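Local coordinates for tight junction protein ZO-3 (Homo sapiens, PDB 3KFV) that links tight-junction membrane proteins such as claudins and occludin to the actin cytoskeleton as a scaffold, represented here by its SH3 and guanylate kinase-like region, at residues Phe11-Ser16 with Glu73-Leu78; Leu21-Gly26 with Ile65-Ser70; Arg56-Gln61 with Pro294-Glu299. One frame throughout, in Å; residues are numbered along the deposited sequence.

Contact 1 (Phe11-Ser16 with Glu73-Leu78); sequences FELEPS and EQLASL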
ATOM      1  N   PHE A  11     -13.539  -9.102  -7.622  1.00 38.83           N
ATOM      2  CA  PHE A  11     -13.700 -10.524  -7.387  1.00 42.06           C
ATOM      3  C   PHE A  11     -12.448 -11.240  -7.882  1.00 45.64           C
ATOM      4  O   PHE A  11     -11.636 -10.656  -8.604  1.00 42.66           O
ATOM      5  CB  PHE A  11     -14.966 -11.056  -8.070  1.00 43.91           C
ATOM      6  CG  PHE A  11     -14.988 -10.859  -9.560  1.00 43.77           C
ATOM      7  CD1 PHE A  11     -14.658 -11.903 -10.416  1.00 43.25           C
ATOM      8  CD2 PHE A  11     -15.343  -9.636 -10.105  1.00 39.47           C
ATOM      9  CE1 PHE A  11     -14.670 -11.726 -11.791  1.00 41.41           C
ATOM     10  CE2 PHE A  11     -15.363  -9.454 -11.477  1.00 40.85           C
ATOM     11  CZ  PHE A  11     -15.026 -10.501 -12.322  1.00 40.29           C
ATOM     12  N   GLU A  12     -12.284 -12.497  -7.483  1.00 45.21           N
ATOM     13  CA  GLU A  12     -11.102 -13.260  -7.856  1.00 44.58           C
ATOM     14  C   GLU A  12     -11.316 -14.037  -9.158  1.00 49.39           C
ATOM     15  O   GLU A  12     -12.415 -14.524  -9.433  1.00 45.99           O
ATOM     16  CB  GLU A  12     -10.690 -14.202  -6.717  1.00 45.07           C
ATOM     17  CG  GLU A  12      -9.621 -13.638  -5.771  1.00 49.80           C
ATOM     18  CD  GLU A  12     -10.082 -12.403  -4.993  1.00 52.95           C
ATOM     19  OE1 GLU A  12     -11.275 -12.326  -4.625  1.00 52.57           O
ATOM     20  OE2 GLU A  12      -9.246 -11.507  -4.739  1.00 51.23           O
ATOM     21  N   LEU A  13     -10.262 -14.133  -9.961  1.00 50.25           N
ATOM     22  CA  LEU A  13     -10.303 -14.909 -11.194  1.00 46.49           C
ATOM     23  C   LEU A  13      -8.939 -15.540 -11.460  1.00 54.36           C
ATOM     24  O   LEU A  13      -7.903 -14.882 -11.330  1.00 50.57           O
ATOM     25  CB  LEU A  13     -10.707 -14.031 -12.376  1.00 45.46           C
ATOM     26  CG  LEU A  13     -10.891 -14.766 -13.704  1.00 48.31           C
ATOM     27  CD1 LEU A  13     -12.131 -15.642 -13.648  1.00 43.06           C
ATOM     28  CD2 LEU A  13     -10.971 -13.791 -14.869  1.00 38.71           C
ATOM     29  N   GLU A  14      -8.949 -16.820 -11.827  1.00 60.98           N
ATOM     30  CA  GLU A  14      -7.718 -17.545 -12.124  1.00 61.99           C
ATOM     31  C   GLU A  14      -7.256 -17.258 -13.546  1.00 59.23           C
ATOM     32  O   GLU A  14      -8.080 -17.014 -14.434  1.00 55.93           O
ATOM     33  CB  GLU A  14      -7.912 -19.057 -11.935  1.00 66.75           C
ATOM     34  CG  GLU A  14      -7.987 -19.529 -10.477  1.00 68.09           C
ATOM     35  CD  GLU A  14      -6.729 -19.206  -9.667  1.00 74.07           C
ATOM     36  OE1 GLU A  14      -6.793 -19.280  -8.420  1.00 71.23           O
ATOM     37  OE2 GLU A  14      -5.679 -18.881 -10.268  1.00 75.71           O
ATOM     38  N   PRO A  15      -5.932 -17.278 -13.765  1.00 59.70           N
ATOM     39  CA  PRO A  15      -5.374 -17.107 -15.108  1.00 60.71           C
ATOM     40  C   PRO A  15      -5.965 -18.137 -16.061  1.00 62.59           C
ATOM     41  O   PRO A  15      -6.554 -19.123 -15.616  1.00 64.96           O
ATOM     42  CB  PRO A  15      -3.880 -17.370 -14.902  1.00 58.56           C
ATOM     43  CG  PRO A  15      -3.630 -17.001 -13.483  1.00 57.22           C
ATOM     44  CD  PRO A  15      -4.879 -17.401 -12.740  1.00 58.78           C
ATOM     45  N   SER A  16      -5.817 -17.908 -17.358  1.00 62.34           N
ATOM     46  CA  SER A  16      -6.377 -18.817 -18.344  1.00 69.54           C
ATOM     47  C   SER A  16      -5.578 -18.740 -19.639  1.00 75.29           C
ATOM     48  O   SER A  16      -5.438 -17.666 -20.223  1.00 71.62           O
ATOM     49  CB  SER A  16      -7.853 -18.490 -18.595  1.00 71.46           C
ATOM     50  OG  SER A  16      -8.528 -19.573 -19.212  1.00 69.33           O
ATOM     51  N   GLU A  73     -20.083  -9.908 -14.052  1.00 45.58           N
ATOM     52  CA  GLU A  73     -21.121  -9.850 -13.031  1.00 44.46           C
ATOM     53  C   GLU A  73     -21.549 -11.257 -12.630  1.00 45.80           C
ATOM     54  O   GLU A  73     -21.791 -11.530 -11.455  1.00 46.39           O
ATOM     55  CB  GLU A  73     -22.318  -9.037 -13.527  1.00 44.64           C
ATOM     56  N   GLN A  74     -21.632 -12.147 -13.615  1.00 46.89           N
ATOM     57  CA  GLN A  74     -21.996 -13.539 -13.369  1.00 49.42           C
ATOM     58  C   GLN A  74     -20.929 -14.256 -12.553  1.00 48.40           C
ATOM     59  O   GLN A  74     -21.239 -14.975 -11.598  1.00 48.27           O
ATOM     60  CB  GLN A  74     -22.200 -14.278 -14.693  1.00 54.09           C
ATOM     61  CG  GLN A  74     -23.589 -14.129 -15.289  1.00 61.68           C
ATOM     62  CD  GLN A  74     -23.657 -14.626 -16.723  1.00 66.65           C
ATOM     63  OE1 GLN A  74     -22.642 -14.679 -17.426  1.00 58.68           O
ATOM     64  NE2 GLN A  74     -24.860 -14.988 -17.170  1.00 65.48           N
ATOM     65  N   LEU A  75     -19.676 -14.070 -12.949  1.00 41.31           N
ATOM     66  CA  LEU A  75     -18.557 -14.662 -12.233  1.00 40.76           C
ATOM     67  C   LEU A  75     -18.501 -14.199 -10.780  1.00 44.91           C
ATOM     68  O   LEU A  75     -18.033 -14.931  -9.909  1.00 49.53           O
ATOM     69  CB  LEU A  75     -17.249 -14.338 -12.942  1.00 42.32           C
ATOM     70  CG  LEU A  75     -17.092 -15.001 -14.310  1.00 47.59           C
ATOM     71  CD1 LEU A  75     -16.050 -14.289 -15.166  1.00 41.78           C
ATOM     72  CD2 LEU A  75     -16.745 -16.474 -14.140  1.00 47.36           C
ATOM     73  N   ALA A  76     -18.987 -12.990 -10.515  1.00 42.38           N
ATOM     74  CA  ALA A  76     -19.009 -12.472  -9.150  1.00 42.88           C
ATOM     75  C   ALA A  76     -20.171 -13.041  -8.342  1.00 43.11           C
ATOM     76  O   ALA A  76     -19.981 -13.474  -7.211  1.00 46.90           O
ATOM     77  CB  ALA A  76     -19.045 -10.950  -9.147  1.00 43.25           C
ATOM     78  N   SER A  77     -21.372 -13.030  -8.918  1.00 41.96           N
ATOM     79  CA  SER A  77     -22.526 -13.655  -8.274  1.00 45.27           C
ATOM     80  C   SER A  77     -22.192 -15.092  -7.928  1.00 47.19           C
ATOM     81  O   SER A  77     -22.516 -15.579  -6.844  1.00 44.19           O
ATOM     82  CB  SER A  77     -23.748 -13.631  -9.192  1.00 47.27           C
ATOM     83  OG  SER A  77     -24.386 -12.366  -9.160  1.00 57.89           O
ATOM     84  N   LEU A  78     -21.541 -15.764  -8.872  1.00 44.97           N
ATOM     85  CA  LEU A  78     -21.093 -17.127  -8.673  1.00 47.93           C
ATOM     86  C   LEU A  78     -20.203 -17.241  -7.446  1.00 50.53           C
ATOM     87  O   LEU A  78     -20.461 -18.061  -6.563  1.00 49.43           O
ATOM     88  CB  LEU A  78     -20.341 -17.629  -9.907  1.00 54.71           C
ATOM     89  CG  LEU A  78     -21.176 -18.304 -11.001  1.00 57.75           C
ATOM     90  CD1 LEU A  78     -20.266 -18.900 -12.071  1.00 50.80           C
ATOM     91  CD2 LEU A  78     -22.088 -19.378 -10.407  1.00 48.08           C
TER

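Contact 2 (Leu21-Gly26 with Ile65-Ser70); sequences LGFTRG and IIPNQS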
ATOM      1  N   LEU A  21      -6.330 -13.217 -18.494  1.00 55.37           N
ATOM      2  CA  LEU A  21      -5.586 -12.719 -17.344  1.00 52.34           C
ATOM      3  C   LEU A  21      -6.294 -13.033 -16.030  1.00 51.82           C
ATOM      4  O   LEU A  21      -7.524 -13.015 -15.949  1.00 50.11           O
ATOM      5  CB  LEU A  21      -5.350 -11.213 -17.470  1.00 50.81           C
ATOM      6  CG  LEU A  21      -4.483 -10.778 -18.654  1.00 57.15           C
ATOM      7  CD1 LEU A  21      -4.361  -9.254 -18.730  1.00 55.23           C
ATOM      8  CD2 LEU A  21      -3.109 -11.429 -18.574  1.00 56.38           C
ATOM      9  N   GLY A  22      -5.508 -13.333 -15.004  1.00 50.60           N
ATOM     10  CA  GLY A  22      -6.054 -13.566 -13.682  1.00 49.57           C
ATOM     11  C   GLY A  22      -6.007 -12.292 -12.863  1.00 49.75           C
ATOM     12  O   GLY A  22      -5.147 -11.435 -13.078  1.00 51.87           O
ATOM     13  N   PHE A  23      -6.932 -12.148 -11.924  1.00 48.83           N
ATOM     14  CA  PHE A  23      -6.904 -10.973 -11.066  1.00 46.11           C
ATOM     15  C   PHE A  23      -7.460 -11.197  -9.669  1.00 47.45           C
ATOM     16  O   PHE A  23      -8.079 -12.227  -9.373  1.00 47.40           O
ATOM     17  CB  PHE A  23      -7.586  -9.774 -11.735  1.00 43.11           C
ATOM     18  CG  PHE A  23      -8.997 -10.031 -12.179  1.00 37.70           C
ATOM     19  CD1 PHE A  23      -9.324 -10.016 -13.524  1.00 41.96           C
ATOM     20  CD2 PHE A  23     -10.001 -10.255 -11.257  1.00 37.66           C
ATOM     21  CE1 PHE A  23     -10.627 -10.233 -13.941  1.00 35.46           C
ATOM     22  CE2 PHE A  23     -11.302 -10.474 -11.668  1.00 38.37           C
ATOM     23  CZ  PHE A  23     -11.613 -10.464 -13.012  1.00 32.60           C
ATOM     24  N   THR A  24      -7.234 -10.201  -8.822  1.00 43.03           N
ATOM     25  CA  THR A  24      -7.605 -10.254  -7.420  1.00 44.46           C
ATOM     26  C   THR A  24      -8.296  -8.953  -7.050  1.00 40.38           C
ATOM     27  O   THR A  24      -8.028  -7.917  -7.650  1.00 41.52           O
ATOM     28  CB  THR A  24      -6.338 -10.440  -6.547  1.00 49.09           C
ATOM     29  OG1 THR A  24      -5.888 -11.797  -6.650  1.00 58.27           O
ATOM     30  CG2 THR A  24      -6.601 -10.101  -5.077  1.00 45.08           C
ATOM     31  N   ARG A  25      -9.195  -9.000  -6.075  1.00 41.00           N
ATOM     32  CA  ARG A  25      -9.756  -7.768  -5.528  1.00 43.80           C
ATOM     33  C   ARG A  25      -8.700  -6.662  -5.444  1.00 39.50           C
ATOM     34  O   ARG A  25      -7.714  -6.786  -4.713  1.00 36.06           O
ATOM     35  CB  ARG A  25     -10.345  -8.015  -4.141  1.00 38.41           C
ATOM     36  CG  ARG A  25     -11.669  -8.722  -4.159  1.00 40.82           C
ATOM     37  CD  ARG A  25     -12.128  -9.050  -2.756  1.00 41.09           C
ATOM     38  NE  ARG A  25     -13.569  -9.271  -2.710  1.00 42.40           N
ATOM     39  CZ  ARG A  25     -14.177 -10.367  -3.156  1.00 43.46           C
ATOM     40  NH1 ARG A  25     -13.469 -11.350  -3.694  1.00 43.73           N
ATOM     41  NH2 ARG A  25     -15.495 -10.479  -3.069  1.00 44.12           N
ATOM     42  N   GLY A  26      -8.908  -5.588  -6.201  1.00 35.50           N
ATOM     43  CA  GLY A  26      -8.047  -4.424  -6.119  1.00 34.89           C
ATOM     44  C   GLY A  26      -7.160  -4.201  -7.328  1.00 35.47           C
ATOM     45  O   GLY A  26      -6.650  -3.101  -7.528  1.00 35.77           O
ATOM     46  N   ILE A  65      -6.504 -10.963 -22.139  1.00 54.31           N
ATOM     47  CA  ILE A  65      -7.959 -10.900 -22.224  1.00 55.14           C
ATOM     48  C   ILE A  65      -8.596 -10.935 -20.836  1.00 52.63           C
ATOM     49  O   ILE A  65      -8.078 -11.583 -19.932  1.00 51.65           O
ATOM     50  CB  ILE A  65      -8.508 -12.081 -23.063  1.00 58.64           C
ATOM     51  CG1 ILE A  65      -8.167 -11.890 -24.540  1.00 56.90           C
ATOM     52  CG2 ILE A  65     -10.013 -12.218 -22.894  1.00 53.90           C
ATOM     53  CD1 ILE A  65      -8.905 -10.733 -25.179  1.00 56.68           C
ATOM     54  N   ILE A  66      -9.711 -10.225 -20.673  1.00 50.69           N
ATOM     55  CA  ILE A  66     -10.499 -10.283 -19.442  1.00 44.10           C
ATOM     56  C   ILE A  66     -11.994 -10.272 -19.762  1.00 45.25           C
ATOM     57  O   ILE A  66     -12.405  -9.749 -20.801  1.00 45.06           O
ATOM     58  CB  ILE A  66     -10.171  -9.120 -18.470  1.00 46.57           C
ATOM     59  CG1 ILE A  66     -10.440  -7.764 -19.125  1.00 44.67           C
ATOM     60  CG2 ILE A  66      -8.735  -9.208 -17.982  1.00 50.16           C
ATOM     61  CD1 ILE A  66     -10.400  -6.610 -18.150  1.00 42.64           C
ATOM     62  N   PRO A  67     -12.812 -10.854 -18.866  1.00 43.18           N
ATOM     63  CA  PRO A  67     -14.262 -10.946 -19.060  1.00 38.77           C
ATOM     64  C   PRO A  67     -14.904  -9.574 -19.228  1.00 44.24           C
ATOM     65  O   PRO A  67     -14.431  -8.589 -18.650  1.00 41.34           O
ATOM     66  CB  PRO A  67     -14.754 -11.586 -17.755  1.00 38.32           C
ATOM     67  CG  PRO A  67     -13.579 -12.295 -17.205  1.00 33.17           C
ATOM     68  CD  PRO A  67     -12.384 -11.486 -17.606  1.00 39.50           C
ATOM     69  N   ASN A  68     -15.974  -9.510 -20.015  1.00 41.88           N
ATOM     70  CA  ASN A  68     -16.697  -8.262 -20.165  1.00 40.71           C
ATOM     71  C   ASN A  68     -17.595  -8.033 -18.961  1.00 39.84           C
ATOM     72  O   ASN A  68     -17.673  -8.880 -18.077  1.00 38.51           O
ATOM     73  CB  ASN A  68     -17.470  -8.208 -21.489  1.00 48.97           C
ATOM     74  CG  ASN A  68     -18.435  -9.371 -21.667  1.00 42.94           C
ATOM     75  OD1 ASN A  68     -19.004  -9.881 -20.704  1.00 41.41           O
ATOM     76  ND2 ASN A  68     -18.643  -9.773 -22.918  1.00 35.68           N
ATOM     77  N   GLN A  69     -18.252  -6.879 -18.922  1.00 43.72           N
ATOM     78  CA  GLN A  69     -19.023  -6.472 -17.751  1.00 44.49           C
ATOM     79  C   GLN A  69     -20.040  -7.530 -17.358  1.00 47.18           C
ATOM     80  O   GLN A  69     -20.226  -7.826 -16.174  1.00 47.67           O
ATOM     81  CB  GLN A  69     -19.753  -5.161 -18.022  1.00 43.76           C
ATOM     82  CG  GLN A  69     -20.555  -4.659 -16.840  1.00 43.61           C
ATOM     83  CD  GLN A  69     -19.704  -3.862 -15.872  1.00 46.23           C
ATOM     84  OE1 GLN A  69     -18.756  -3.184 -16.280  1.00 43.39           O
ATOM     85  NE2 GLN A  69     -20.034  -3.936 -14.583  1.00 44.61           N
ATOM     86  N   SER A  70     -20.693  -8.093 -18.369  1.00 50.58           N
ATOM     87  CA  SER A  70     -21.781  -9.037 -18.168  1.00 46.63           C
ATOM     88  C   SER A  70     -21.276 -10.369 -17.613  1.00 45.98           C
ATOM     89  O   SER A  70     -21.797 -10.870 -16.619  1.00 47.31           O
ATOM     90  CB  SER A  70     -22.524  -9.249 -19.487  1.00 49.28           C
ATOM     91  OG  SER A  70     -23.787  -9.850 -19.273  1.00 66.49           O
TER

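Contact 3 (Arg56-Gln61 with Pro294-Glu299); sequences RDLREQ and PIWTAE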
ATOM      1  N   ARG A  56       2.045  -1.230  -9.437  1.00 72.09           N
ATOM      2  CA  ARG A  56       2.251  -0.086  -8.548  1.00 72.10           C
ATOM      3  C   ARG A  56       3.051   1.010  -9.256  1.00 77.23           C
ATOM      4  O   ARG A  56       3.014   2.177  -8.865  1.00 74.37           O
ATOM      5  CB  ARG A  56       2.972  -0.517  -7.265  1.00 67.07           C
ATOM      6  N   ASP A  57       3.772   0.616 -10.303  1.00 75.08           N
ATOM      7  CA  ASP A  57       4.530   1.551 -11.123  1.00 73.68           C
ATOM      8  C   ASP A  57       3.607   2.479 -11.920  1.00 71.19           C
ATOM      9  O   ASP A  57       4.017   3.560 -12.346  1.00 71.21           O
ATOM     10  CB  ASP A  57       5.442   0.777 -12.085  1.00 70.94           C
ATOM     11  N   LEU A  58       2.361   2.051 -12.101  1.00 65.05           N
ATOM     12  CA  LEU A  58       1.433   2.690 -13.031  1.00 65.74           C
ATOM     13  C   LEU A  58       1.888   2.448 -14.468  1.00 70.54           C
ATOM     14  O   LEU A  58       1.410   3.096 -15.405  1.00 64.03           O
ATOM     15  CB  LEU A  58       1.281   4.191 -12.759  1.00 57.16           C
ATOM     16  CG  LEU A  58       0.496   4.598 -11.509  1.00 58.00           C
ATOM     17  CD1 LEU A  58       0.207   6.088 -11.523  1.00 47.69           C
ATOM     18  CD2 LEU A  58      -0.796   3.812 -11.394  1.00 51.96           C
ATOM     19  N   ARG A  59       2.816   1.509 -14.630  1.00 67.45           N
ATOM     20  CA  ARG A  59       3.298   1.133 -15.952  1.00 68.05           C
ATOM     21  C   ARG A  59       2.641  -0.165 -16.412  1.00 62.53           C
ATOM     22  O   ARG A  59       2.521  -1.116 -15.639  1.00 59.66           O
ATOM     23  CB  ARG A  59       4.820   0.987 -15.945  1.00 75.10           C
ATOM     24  N   GLU A  60       2.214  -0.191 -17.672  1.00 65.27           N
ATOM     25  CA  GLU A  60       1.548  -1.358 -18.245  1.00 65.02           C
ATOM     26  C   GLU A  60       2.407  -2.614 -18.126  1.00 69.43           C
ATOM     27  O   GLU A  60       3.619  -2.577 -18.351  1.00 70.35           O
ATOM     28  CB  GLU A  60       1.171  -1.106 -19.712  1.00 58.66           C
ATOM     29  CG  GLU A  60       0.279   0.112 -19.917  1.00 63.60           C
ATOM     30  CD  GLU A  60      -0.437   0.116 -21.263  1.00 69.58           C
ATOM     31  OE1 GLU A  60      -0.235  -0.822 -22.065  1.00 71.83           O
ATOM     32  OE2 GLU A  60      -1.210   1.064 -21.516  1.00 66.74           O
ATOM     33  N   GLN A  61       1.770  -3.724 -17.762  1.00 65.22           N
ATOM     34  CA  GLN A  61       2.465  -4.997 -17.618  1.00 66.04           C
ATOM     35  C   GLN A  61       1.889  -6.061 -18.559  1.00 65.50           C
ATOM     36  O   GLN A  61       1.805  -5.838 -19.766  1.00 65.40           O
ATOM     37  CB  GLN A  61       2.448  -5.450 -16.156  1.00 62.40           C
ATOM     38  CG  GLN A  61       3.067  -4.417 -15.219  1.00 65.22           C
ATOM     39  CD  GLN A  61       3.276  -4.929 -13.806  1.00 72.59           C
ATOM     40  OE1 GLN A  61       2.634  -5.891 -13.375  1.00 75.44           O
ATOM     41  NE2 GLN A  61       4.179  -4.282 -13.072  1.00 62.46           N
ATOM     42  N   PRO A 294      -0.567  11.074  -8.634  1.00 40.35           N
ATOM     43  CA  PRO A 294      -1.978  10.723  -8.831  1.00 41.46           C
ATOM     44  C   PRO A 294      -2.285   9.278  -8.429  1.00 41.01           C
ATOM     45  O   PRO A 294      -1.567   8.353  -8.806  1.00 44.25           O
ATOM     46  CB  PRO A 294      -2.153  10.884 -10.346  1.00 38.24           C
ATOM     47  CG  PRO A 294      -0.783  10.628 -10.884  1.00 36.72           C
ATOM     48  CD  PRO A 294       0.096  11.355  -9.917  1.00 39.01           C
ATOM     49  N   ILE A 295      -3.356   9.094  -7.671  1.00 37.48           N
ATOM     50  CA  ILE A 295      -3.782   7.768  -7.261  1.00 36.36           C
ATOM     51  C   ILE A 295      -5.107   7.388  -7.928  1.00 37.67           C
ATOM     52  O   ILE A 295      -5.813   8.248  -8.466  1.00 34.40           O
ATOM     53  CB  ILE A 295      -3.941   7.695  -5.732  1.00 37.55           C
ATOM     54  CG1 ILE A 295      -4.984   8.707  -5.252  1.00 33.30           C
ATOM     55  CG2 ILE A 295      -2.615   7.961  -5.058  1.00 36.62           C
ATOM     56  CD1 ILE A 295      -5.180   8.717  -3.752  1.00 32.49           C
ATOM     57  N   TRP A 296      -5.442   6.099  -7.887  1.00 35.97           N
ATOM     58  CA  TRP A 296      -6.697   5.619  -8.449  1.00 32.63           C
ATOM     59  C   TRP A 296      -7.847   6.144  -7.619  1.00 34.63           C
ATOM     60  O   TRP A 296      -7.713   6.320  -6.407  1.00 37.12           O
ATOM     61  CB  TRP A 296      -6.739   4.090  -8.474  1.00 33.67           C
ATOM     62  CG  TRP A 296      -5.737   3.496  -9.389  1.00 30.99           C
ATOM     63  CD1 TRP A 296      -4.671   2.719  -9.050  1.00 30.32           C
ATOM     64  CD2 TRP A 296      -5.693   3.645 -10.808  1.00 31.67           C
ATOM     65  NE1 TRP A 296      -3.962   2.370 -10.174  1.00 30.30           N
ATOM     66  CE2 TRP A 296      -4.570   2.931 -11.268  1.00 34.43           C
ATOM     67  CE3 TRP A 296      -6.493   4.311 -11.737  1.00 31.18           C
ATOM     68  CZ2 TRP A 296      -4.234   2.863 -12.613  1.00 34.50           C
ATOM     69  CZ3 TRP A 296      -6.155   4.245 -13.066  1.00 32.30           C
ATOM     70  CH2 TRP A 296      -5.040   3.526 -13.495  1.00 33.40           C
ATOM     71  N   THR A 297      -8.979   6.379  -8.275  1.00 33.69           N
ATOM     72  CA  THR A 297     -10.170   6.896  -7.612  1.00 34.14           C
ATOM     73  C   THR A 297     -11.400   6.655  -8.495  1.00 31.25           C
ATOM     74  O   THR A 297     -11.301   6.659  -9.720  1.00 30.68           O
ATOM     75  CB  THR A 297     -10.004   8.406  -7.270  1.00 31.66           C
ATOM     76  OG1 THR A 297     -11.259   8.971  -6.870  1.00 36.24           O
ATOM     77  CG2 THR A 297      -9.476   9.171  -8.463  1.00 33.12           C
ATOM     78  N   ALA A 298     -12.551   6.436  -7.873  1.00 29.55           N
ATOM     79  CA  ALA A 298     -13.767   6.108  -8.617  1.00 33.81           C
ATOM     80  C   ALA A 298     -14.146   7.160  -9.660  1.00 33.59           C
ATOM     81  O   ALA A 298     -14.239   8.347  -9.352  1.00 36.08           O
ATOM     82  CB  ALA A 298     -14.932   5.867  -7.660  1.00 32.87           C
ATOM     83  N   GLU A 299     -14.369   6.707 -10.891  1.00 33.09           N
ATOM     84  CA  GLU A 299     -14.782   7.584 -11.980  1.00 32.04           C
ATOM     85  C   GLU A 299     -16.293   7.763 -11.978  1.00 37.21           C
ATOM     86  O   GLU A 299     -16.810   8.771 -11.501  1.00 42.66           O
ATOM     87  CB  GLU A 299     -14.330   7.012 -13.325  1.00 32.86           C
ATOM     88  CG  GLU A 299     -14.863   7.759 -14.547  1.00 36.91           C
ATOM     89  CD  GLU A 299     -14.458   7.102 -15.864  1.00 42.64           C
ATOM     90  OE1 GLU A 299     -14.291   7.833 -16.872  1.00 38.90           O
ATOM     91  OE2 GLU A 299     -14.302   5.856 -15.892  1.00 37.52           O
TER

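Contact 1 (Phe11-Ser16 with Glu73-Leu78)
F11 meets L75 and A76 where the RT loop of the SH3 domain, the long loop between strands 5-9 and 28-33, packs on helix 69-82. The contact is apolar. The F11 ring provides the largest share on the loop side. Its CE1 lies 3.8 Å from L75 CB, and the two side chains pass at a slant. Its CD2 lies 4.0 Å from A76 CB, with F11 CG close to the same methyl. A weaker touch joins L13 CD1 and L75 CD1 at 4.4 Å.

The ring is held between two different surfaces. Over one face sits the backbone N of A76. Against the other face comes the edge of F23, in an edge-to-face pair within the loop. The torsion chi1 of F11 (59°) sets CG between the backbone N and the carbonyl carbon. From there the ring projects from the loop to the helix and is buried. A72, E79 and P133 complete its surroundings.

The polar links lie beside this apolar patch. The amide of E12 is bonded to the carboxylate of E79, one turn further along the helix. The carboxylate of E12 forms a salt bridge to R25 on the returning arm of the loop. The helix keeps its own backbone bonds beneath the contact, such as that from S77 N to E73 O at 3.0 Å.

Contact 2 (Leu21-Gly26 with Ile65-Ser70)
F23 presents a ring edge to P67, with CE1 4.3 Å from P67 CD and the proline carbon near the ring plane. One face of the F23 ring is covered by the L13 side chain. Another part of its rim points at F11. Here the second arm of the SH3 RT loop meets the end of strand 60-66, just before helix 69-82. F23 also touches Y134, whose hydroxyl is bonded to P67 O. The aromatic group and the proline therefore share a neighbour in strand 134-141.

Two residues earlier in each segment, the contact becomes a backbone link with an apolar side. L21 N donates to I65 O at 2.8 Å, fixing the loop to the strand. The same strand residue is also backbone-bonded to S19, so the loop is held at two nearby points. L21 CB stands 3.7 Å from I65 O and 4.0 Å from I66 CG2.

I66 takes part through its shorter branch. With chi1 at 59°, CG2 lies beside the backbone N and reaches L21, while CG1 sits between N and the carbonyl carbon. L21 and I66 both touch F29 of strand 28-33, so their meeting extends into the apolar core of the SH3 domain. I66 is buried there. Beyond P67 the chain turns into the helix. N68 serves as its N-cap, and N68 OD1 accepts the amide hydrogen of R71 N.

Contact 3 (Arg56-Gln61 with Pro294-Glu299)
L58 reaches from the turn between strands 49-54 and 60-66 to the indole of W296. Its CB leaves the backbone at a slant to the 294-298 strand and meets nothing of it; the nearest CA atoms, of L58 and I295, are 9.3 Å apart, a gap the outer side chain spans. CG follows beside the backbone N, anti to the carbonyl carbon (chi1 -72°). With chi2 extended (-169°), the two methyls end near the 294-298 strand. CD1 comes to 4.0 Å from the backbone O of P294, a plain van der Waals touch. CD2 does most of the work. It lies 3.7 Å from W296 NE1 and 3.8 Å from W296 CZ2, with W296 CE2 between them at 3.9 Å. The methyl thus sits by the NE1-CE2-CZ2 side of the indole and approaches obliquely. The two side chains run past each other in opposite directions.

W296 is buried, and its other neighbours include Y6, M54, V137 and L139. P294 lies at the surface. The positive phi of L58 (69°) helps its chain reverse. The partner strand 294-298 follows the guanylate kinase-like domain in sequence yet pairs with strand 134-141. This is the split SH3 fold of MAGUK proteins.

How the contacts relate
Contacts 1 and 2 are neighbours, with centres 7 Å apart. They use the two arms of one RT loop, and contact 2 is nested within the chain loop closed by contact 1. Both involve helix 69-82, contact 1 on its flank and contact 2 at its start. Contact 3 shares strand 60-66 with contact 2, but its centre is 16 Å away and the chain runs through the guanylate kinase-like domain before its second segment. All are partly buried: F11 is inside in contact 1, F23 and I66 in contact 2, W296 but not P294 in contact 3. Contacts 1 and 3 are carried by apolar side chains. Contact 2 adds a main-chain hydrogen bond.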